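PDB 5V8K: p800 reaction center core protein, which forms, as two copies, the core of a homodimeric photosynthetic reaction centre, carrying bacteriochlorophyll pigments and cysteines that bind a [4Fe-4S] cluster. Local coordinates for residues A[236-241]-A[257-262]; A[387-392]-A[449-454]. One frame throughout, in Å; residues are numbered along the deposited sequence.

From the N terminus, the chain first comes back on itself at contact 1, where 236-241 on a short helix meets 257-262; the 15 residues between them include helix 246-254. That loop is complete before contact 2 begins. There, helix 376-401 pairs with helix 449-459 across a longer excursion of 56 residues, so the two closures follow in series and neither encloses nor crosses the other. Contact 1 and contact 2 do not touch, the nearest atoms of contacts 1 and 2 being about 10 Å apart. Helix 258-291 connects them: its first turn belongs to contact 1, while I272, W275 and I276 further along pack against contact 2. Helix 575-599 also touches residues of both.

Contact 1. Residues A[236-241]-A[257-262]; sequences REYAVS and GLLVKQ
With its CG anti to the backbone N (chi1 165°), Y238 brings the edge of its ring to L259, whose CG stands beside its own backbone N and extends CD1 to meet it, the two side chains crossing at a slant. This is a helix-helix packing at a chain reversal: helix 234-240 lies against the first turn of helix 258-291, with 9.3 Å between the axes of the short segments and 132° between their directions. The meeting is edge-on. L259 CD1 lies in the plane of the tyrosine ring, 3.8 Å from Y238 CD2, and also reaches A239 CB at 4.2 Å, so one methyl covers both the ring edge and the alanine. Helix 58-67 packs against this apolar cluster, with Y62 and A63 on Y238 and T59 on L259.

One turn before A239, the aliphatic part of R236 runs beside V260, pointing the same way, with R236 CG 4.1 Å from V260 CG2. The charged end of R236 is engaged separately, its NE bonding to Q226. Backbones come nearest at R236 and G257, whose CA atoms are 5.7 Å apart. G257 occupies the N-cap of the long helix, and K261 one turn on forms a salt bridge with D460, a calcium ligand. In 236-241, the Y238 carbonyl O accepts two bonds from S241, from N at 2.9 Å and from OG at 2.8 Å, the hydroxyl tilted only 15° from the carbonyl plane.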
loop_
_atom_site.group_PDB
_atom_site.type_symbol
_atom_site.label_atom_id
_atom_site.label_comp_id
_atom_site.label_asym_id
_atom_site.label_seq_id
_atom_site.Cartn_x
_atom_site.Cartn_y
_atom_site.Cartn_z
ATOM N N ARG A 236 15.893 -3.089 -30.785
ATOM C CA ARG A 236 16.048 -4.548 -30.769
ATOM C C ARG A 236 17.423 -4.943 -31.296
ATOM O O ARG A 236 18.118 -5.768 -30.697
ATOM C CB ARG A 236 14.969 -5.241 -31.619
ATOM C CG ARG A 236 13.541 -5.218 -31.088
ATOM C CD ARG A 236 12.601 -6.062 -32.002
ATOM N NE ARG A 236 12.437 -5.450 -33.321
ATOM C CZ ARG A 236 13.006 -5.881 -34.446
ATOM N NH1 ARG A 236 13.761 -6.966 -34.442
ATOM N NH2 ARG A 236 12.811 -5.225 -35.585
ATOM N N GLU A 237 17.811 -4.379 -32.440
ATOM C CA GLU A 237 19.062 -4.765 -33.093
ATOM C C GLU A 237 20.265 -4.390 -32.252
ATOM O O GLU A 237 21.189 -5.185 -32.096
ATOM C CB GLU A 237 19.154 -4.091 -34.457
ATOM C CG GLU A 237 18.065 -4.508 -35.424
ATOM C CD GLU A 237 18.466 -5.652 -36.278
ATOM O OE1 GLU A 237 17.914 -6.748 -36.029
ATOM O OE2 GLU A 237 19.324 -5.451 -37.180
ATOM N N TYR A 238 20.280 -3.174 -31.705
ATOM C CA TYR A 238 21.410 -2.777 -30.882
ATOM C C TYR A 238 21.661 -3.782 -29.758
ATOM O O TYR A 238 22.804 -4.194 -29.516
ATOM C CB TYR A 238 21.205 -1.362 -30.324
ATOM C CG TYR A 238 22.150 -1.062 -29.214
ATOM C CD1 TYR A 238 23.485 -0.820 -29.471
ATOM C CD2 TYR A 238 21.727 -1.097 -27.907
ATOM C CE1 TYR A 238 24.388 -0.588 -28.432
ATOM C CE2 TYR A 238 22.601 -0.868 -26.869
ATOM C CZ TYR A 238 23.927 -0.598 -27.133
ATOM O OH TYR A 238 24.817 -0.384 -26.103
ATOM N N ALA A 239 20.598 -4.215 -29.079
ATOM C CA ALA A 239 20.750 -5.056 -27.886
ATOM C C ALA A 239 21.351 -6.412 -28.190
ATOM O O ALA A 239 21.818 -7.070 -27.262
ATOM C CB ALA A 239 19.406 -5.274 -27.164
ATOM N N VAL A 240 21.366 -6.848 -29.452
ATOM C CA VAL A 240 22.045 -8.080 -29.831
ATOM C C VAL A 240 23.175 -7.836 -30.842
ATOM O O VAL A 240 23.697 -8.781 -31.416
ATOM C CB VAL A 240 21.049 -9.131 -30.361
ATOM C CG1 VAL A 240 20.059 -9.541 -29.264
ATOM C CG2 VAL A 240 20.292 -8.601 -31.576
ATOM N N SER A 241 23.580 -6.588 -31.052
ATOM C CA SER A 241 24.641 -6.288 -32.002
ATOM C C SER A 241 26.002 -6.579 -31.377
ATOM O O SER A 241 26.110 -6.946 -30.208
ATOM C CB SER A 241 24.573 -4.833 -32.433
ATOM O OG SER A 241 24.949 -4.017 -31.338
ATOM N N GLY A 257 12.302 -7.199 -27.157
ATOM C CA GLY A 257 11.857 -5.823 -27.061
ATOM C C GLY A 257 12.317 -5.068 -25.837
ATOM O O GLY A 257 11.806 -3.971 -25.589
ATOM N N LEU A 258 13.279 -5.610 -25.077
ATOM C CA LEU A 258 13.703 -5.024 -23.805
ATOM C C LEU A 258 13.779 -3.507 -23.858
ATOM O O LEU A 258 13.085 -2.814 -23.109
ATOM C CB LEU A 258 15.058 -5.593 -23.379
ATOM C CG LEU A 258 15.618 -5.111 -22.033
ATOM C CD1 LEU A 258 14.880 -5.707 -20.848
ATOM C CD2 LEU A 258 17.105 -5.433 -21.972
ATOM N N LEU A 259 14.650 -2.970 -24.725
ATOM C CA LEU A 259 14.902 -1.534 -24.710
ATOM C C LEU A 259 13.736 -0.764 -25.307
ATOM O O LEU A 259 13.443 0.346 -24.857
ATOM C CB LEU A 259 16.180 -1.186 -25.465
ATOM C CG LEU A 259 17.463 -1.855 -24.975
ATOM C CD1 LEU A 259 18.633 -1.372 -25.793
ATOM C CD2 LEU A 259 17.676 -1.536 -23.481
ATOM N N VAL A 260 13.072 -1.341 -26.312
ATOM C CA VAL A 260 11.898 -0.690 -26.874
ATOM C C VAL A 260 10.855 -0.467 -25.773
ATOM O O VAL A 260 10.254 0.604 -25.659
ATOM C CB VAL A 260 11.310 -1.513 -28.027
ATOM C CG1 VAL A 260 10.154 -0.745 -28.669
ATOM C CG2 VAL A 260 12.342 -1.857 -29.058
ATOM N N LYS A 261 10.605 -1.490 -24.971
ATOM C CA LYS A 261 9.589 -1.355 -23.935
ATOM C C LYS A 261 10.011 -0.403 -22.822
ATOM O O LYS A 261 9.138 0.208 -22.200
ATOM C CB LYS A 261 9.215 -2.731 -23.398
ATOM C CG LYS A 261 8.466 -3.498 -24.424
ATOM C CD LYS A 261 8.097 -4.884 -23.985
ATOM C CE LYS A 261 9.268 -5.767 -23.935
ATOM N NZ LYS A 261 8.924 -7.121 -23.466
ATOM N N GLN A 262 11.314 -0.209 -22.591
ATOM C CA GLN A 262 11.738 0.849 -21.670
ATOM C C GLN A 262 11.401 2.224 -22.235
ATOM O O GLN A 262 10.877 3.089 -21.520
ATOM C CB GLN A 262 13.230 0.752 -21.374
ATOM C CG GLN A 262 13.590 -0.376 -20.431
ATOM C CD GLN A 262 15.095 -0.708 -20.419
ATOM O OE1 GLN A 262 15.941 0.164 -20.591
ATOM N NE2 GLN A 262 15.416 -1.958 -20.180
#

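Contact 2. Residues A[387-392]-A[449-454]; sequences GGLHFT and LQVIAP. With GBF (Bacteriochlorophyll g), chain D.
The carbonyl oxygen of G388 is gripped twice by T392, from opposite faces of its plane: by the backbone N at 2.8 Å and by the hydroxyl OG1 at 2.9 Å. Behind this clasp, two helices predicted to span the membrane, 376-401 and 449-459, run nearly antiparallel (157°). At G388 they close in, and V451 CG2 presses to 3.3 Å from G388 C while also meeting L389 CD2, the two side chains crossing at about a right angle. The kink at P454 lies just beyond.

Q450 turns to the pigment. Its bend at chi2 (-46°) lays the amide nearly parallel to the bacteriochlorophyll g macrocycle, with NE2 3.4 Å from C3B. The F391 ring, which also stacks with F447, stands almost perpendicular to that amide and receives the pigment's vinyl carbon CBB 3.8 Å above its centre. H390, on the same helix, ligates the magnesium of another bacteriochlorophyll.

A water donates to Q450 OE1 and sits 2.6 Å from the pigment's magnesium. The protein thus reaches this metal indirectly, through one water, and the glutamine probably helps orient that axial ligand.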
loop_
_atom_site.group_PDB
_atom_site.type_symbol
_atom_site.label_atom_id
_atom_site.label_comp_id
_atom_site.label_asym_id
_atom_site.label_seq_id
_atom_site.Cartn_x
_atom_site.Cartn_y
_atom_site.Cartn_z
ATOM N N GLY A 387 -11.447 2.074 -19.535
ATOM C CA GLY A 387 -12.079 2.444 -18.268
ATOM C C GLY A 387 -11.169 3.280 -17.378
ATOM O O GLY A 387 -11.621 4.220 -16.715
ATOM N N GLY A 388 -9.879 2.922 -17.325
ATOM C CA GLY A 388 -8.936 3.707 -16.544
ATOM C C GLY A 388 -8.814 5.129 -17.055
ATOM O O GLY A 388 -8.711 6.076 -16.273
ATOM N N LEU A 389 -8.896 5.305 -18.370
ATOM C CA LEU A 389 -8.869 6.641 -18.946
ATOM C C LEU A 389 -10.064 7.479 -18.506
ATOM O O LEU A 389 -9.914 8.654 -18.157
ATOM C CB LEU A 389 -8.804 6.547 -20.476
ATOM C CG LEU A 389 -7.412 6.235 -21.021
ATOM C CD1 LEU A 389 -7.555 5.894 -22.484
ATOM C CD2 LEU A 389 -6.442 7.397 -20.838
ATOM N N HIS A 390 -11.275 6.908 -18.568
ATOM C CA HIS A 390 -12.457 7.648 -18.136
ATOM C C HIS A 390 -12.456 7.867 -16.633
ATOM O O HIS A 390 -12.903 8.911 -16.150
ATOM C CB HIS A 390 -13.722 6.910 -18.563
ATOM C CG HIS A 390 -13.911 6.889 -20.035
ATOM N ND1 HIS A 390 -13.112 6.147 -20.874
ATOM C CD2 HIS A 390 -14.752 7.582 -20.831
ATOM C CE1 HIS A 390 -13.493 6.344 -22.122
ATOM N NE2 HIS A 390 -14.492 7.202 -22.119
ATOM N N PHE A 391 -11.953 6.888 -15.891
ATOM C CA PHE A 391 -11.767 7.034 -14.452
ATOM C C PHE A 391 -10.854 8.220 -14.132
ATOM O O PHE A 391 -11.210 9.104 -13.348
ATOM C CB PHE A 391 -11.208 5.698 -13.940
ATOM C CG PHE A 391 -10.968 5.624 -12.475
ATOM C CD1 PHE A 391 -12.018 5.565 -11.585
ATOM C CD2 PHE A 391 -9.687 5.507 -11.991
ATOM C CE1 PHE A 391 -11.774 5.465 -10.227
ATOM C CE2 PHE A 391 -9.428 5.402 -10.660
ATOM C CZ PHE A 391 -10.459 5.395 -9.768
ATOM N N THR A 392 -9.660 8.248 -14.741
ATOM C CA THR A 392 -8.752 9.381 -14.585
ATOM C C THR A 392 -9.420 10.695 -14.977
ATOM O O THR A 392 -9.180 11.733 -14.359
ATOM C CB THR A 392 -7.482 9.146 -15.425
ATOM O OG1 THR A 392 -6.835 7.948 -14.980
ATOM C CG2 THR A 392 -6.526 10.281 -15.229
ATOM N N LEU A 449 -2.766 5.696 -12.602
ATOM C CA LEU A 449 -2.234 4.347 -12.473
ATOM C C LEU A 449 -3.166 3.270 -13.011
ATOM O O LEU A 449 -2.673 2.186 -13.355
ATOM C CB LEU A 449 -1.903 4.021 -11.018
ATOM C CG LEU A 449 -0.816 4.938 -10.461
ATOM C CD1 LEU A 449 -0.610 4.703 -8.993
ATOM C CD2 LEU A 449 0.520 4.741 -11.197
ATOM N N GLN A 450 -4.487 3.525 -13.086
ATOM C CA GLN A 450 -5.387 2.581 -13.737
ATOM C C GLN A 450 -5.267 2.567 -15.256
ATOM O O GLN A 450 -5.867 1.698 -15.905
ATOM C CB GLN A 450 -6.835 2.910 -13.330
ATOM C CG GLN A 450 -7.109 2.629 -11.899
ATOM C CD GLN A 450 -6.564 1.298 -11.529
ATOM O OE1 GLN A 450 -5.516 1.199 -10.908
ATOM N NE2 GLN A 450 -7.230 0.248 -11.994
ATOM N N VAL A 451 -4.533 3.510 -15.830
ATOM C CA VAL A 451 -4.145 3.461 -17.236
ATOM C C VAL A 451 -2.758 2.832 -17.395
ATOM O O VAL A 451 -2.565 1.895 -18.173
ATOM C CB VAL A 451 -4.186 4.882 -17.847
ATOM C CG1 VAL A 451 -3.755 4.862 -19.282
ATOM C CG2 VAL A 451 -5.589 5.510 -17.697
ATOM N N ILE A 452 -1.792 3.312 -16.610
ATOM C CA ILE A 452 -0.406 2.920 -16.787
ATOM C C ILE A 452 -0.205 1.437 -16.475
ATOM O O ILE A 452 0.471 0.727 -17.216
ATOM C CB ILE A 452 0.504 3.824 -15.934
ATOM C CG1 ILE A 452 0.442 5.247 -16.501
ATOM C CG2 ILE A 452 1.980 3.339 -15.963
ATOM C CD1 ILE A 452 0.946 6.333 -15.543
ATOM N N ALA A 453 -0.781 0.947 -15.378
ATOM C CA ALA A 453 -0.455 -0.417 -14.967
ATOM C C ALA A 453 -1.012 -1.451 -15.935
ATOM O O ALA A 453 -0.226 -2.264 -16.461
ATOM C CB ALA A 453 -0.937 -0.663 -13.539
ATOM N N PRO A 454 -2.298 -1.464 -16.258
ATOM C CA PRO A 454 -2.771 -2.434 -17.249
ATOM C C PRO A 454 -2.088 -2.304 -18.604
ATOM O O PRO A 454 -1.914 -3.303 -19.308
ATOM C CB PRO A 454 -4.280 -2.110 -17.363
ATOM C CG PRO A 454 -4.560 -1.195 -16.309
ATOM C CD PRO A 454 -3.386 -0.557 -15.820
HETATM MG MG GBF D . -6.150 -1.001 -7.567
HETATM C CHA GBF D . -4.892 -3.819 -5.896
HETATM C CHB GBF D . -8.424 -2.957 -8.959
HETATM C CHC GBF D . -7.825 1.927 -8.322
HETATM C CHD GBF D . -3.921 0.975 -5.636
HETATM N NA GBF D . -6.517 -2.973 -7.557
HETATM C C1A GBF D . -5.856 -4.036 -7.011
HETATM C C2A GBF D . -6.262 -5.456 -7.365
HETATM C C3A GBF D . -7.416 -5.137 -8.320
HETATM C C4A GBF D . -7.431 -3.588 -8.302
HETATM C CMA GBF D . -7.091 -5.703 -9.687
HETATM C CAA GBF D . -6.723 -6.448 -6.286
HETATM C CBA GBF D . -6.810 -7.854 -6.880
HETATM C CGA GBF D . -8.278 -8.230 -7.072
HETATM O O1A GBF D . -9.225 -7.508 -6.752
HETATM O O2A GBF D . -8.532 -9.560 -7.545
HETATM N NB GBF D . -7.926 -0.595 -8.448
HETATM C C1B GBF D . -8.691 -1.499 -9.085
HETATM C C2B GBF D . -9.740 -0.832 -9.750
HETATM C C3B GBF D . -9.537 0.529 -9.536
HETATM C C4B GBF D . -8.377 0.630 -8.747
HETATM C CMB GBF D . -10.801 -1.499 -10.559
HETATM C CAB GBF D . -10.281 1.683 -10.063
HETATM C CBB GBF D . -11.141 1.688 -11.016
HETATM N NC GBF D . -5.999 0.977 -6.980
HETATM C C1C GBF D . -6.621 2.029 -7.500
HETATM C C2C GBF D . -6.239 3.479 -7.330
HETATM C C3C GBF D . -5.070 3.025 -6.550
HETATM C C4C GBF D . -4.962 1.651 -6.390
HETATM C CMC GBF D . -5.984 4.197 -8.632
HETATM C CAC GBF D . -4.064 3.939 -5.976
HETATM C CBC GBF D . -4.085 5.482 -6.041
HETATM N ND GBF D . -4.722 -1.234 -6.215
HETATM C C1D GBF D . -3.957 -0.480 -5.459
HETATM C C2D GBF D . -3.108 -1.076 -4.267
HETATM C C3D GBF D . -3.570 -2.349 -4.613
HETATM C C4D GBF D . -4.470 -2.481 -5.698
HETATM C CMD GBF D . -2.194 -0.429 -3.284
HETATM C CAD GBF D . -3.254 -3.730 -4.227
HETATM O OBD GBF D . -2.724 -4.206 -3.152
HETATM C CBD GBF D . -4.099 -4.697 -5.011
HETATM C CGD GBF D . -3.195 -5.698 -5.698
HETATM O O1D GBF D . -2.860 -5.671 -6.881
HETATM O O2D GBF D . -2.616 -6.737 -4.878
HETATM C CED GBF D . -1.615 -7.576 -5.432
HETATM C C1 GBF D . -9.865 -10.026 -7.689
HETATM C C2 GBF D . -10.412 -10.439 -6.363
HETATM C C3 GBF D . -10.506 -11.735 -6.032
HETATM C C4 GBF D . -9.988 -12.785 -6.976
HETATM C C5 GBF D . -11.074 -12.125 -4.698
HETATM C C6 GBF D . -12.433 -12.834 -4.804
HETATM C C7 GBF D . -13.503 -11.844 -5.235
HETATM C C8 GBF D . -14.692 -11.700 -4.630
HETATM C C9 GBF D . -15.065 -12.468 -3.418
HETATM C C10 GBF D . -15.659 -10.662 -5.128
HETATM C C11 GBF D . -15.078 -9.329 -4.691
HETATM C C12 GBF D . -15.239 -9.243 -3.204
HETATM C C13 GBF D . -14.287 -8.782 -2.393
HETATM C C14 GBF D . -14.606 -8.737 -0.948
HETATM C C15 GBF D . -12.953 -8.349 -2.859
HETATM O O HOH W 1 -4.697 -0.877 -9.697
#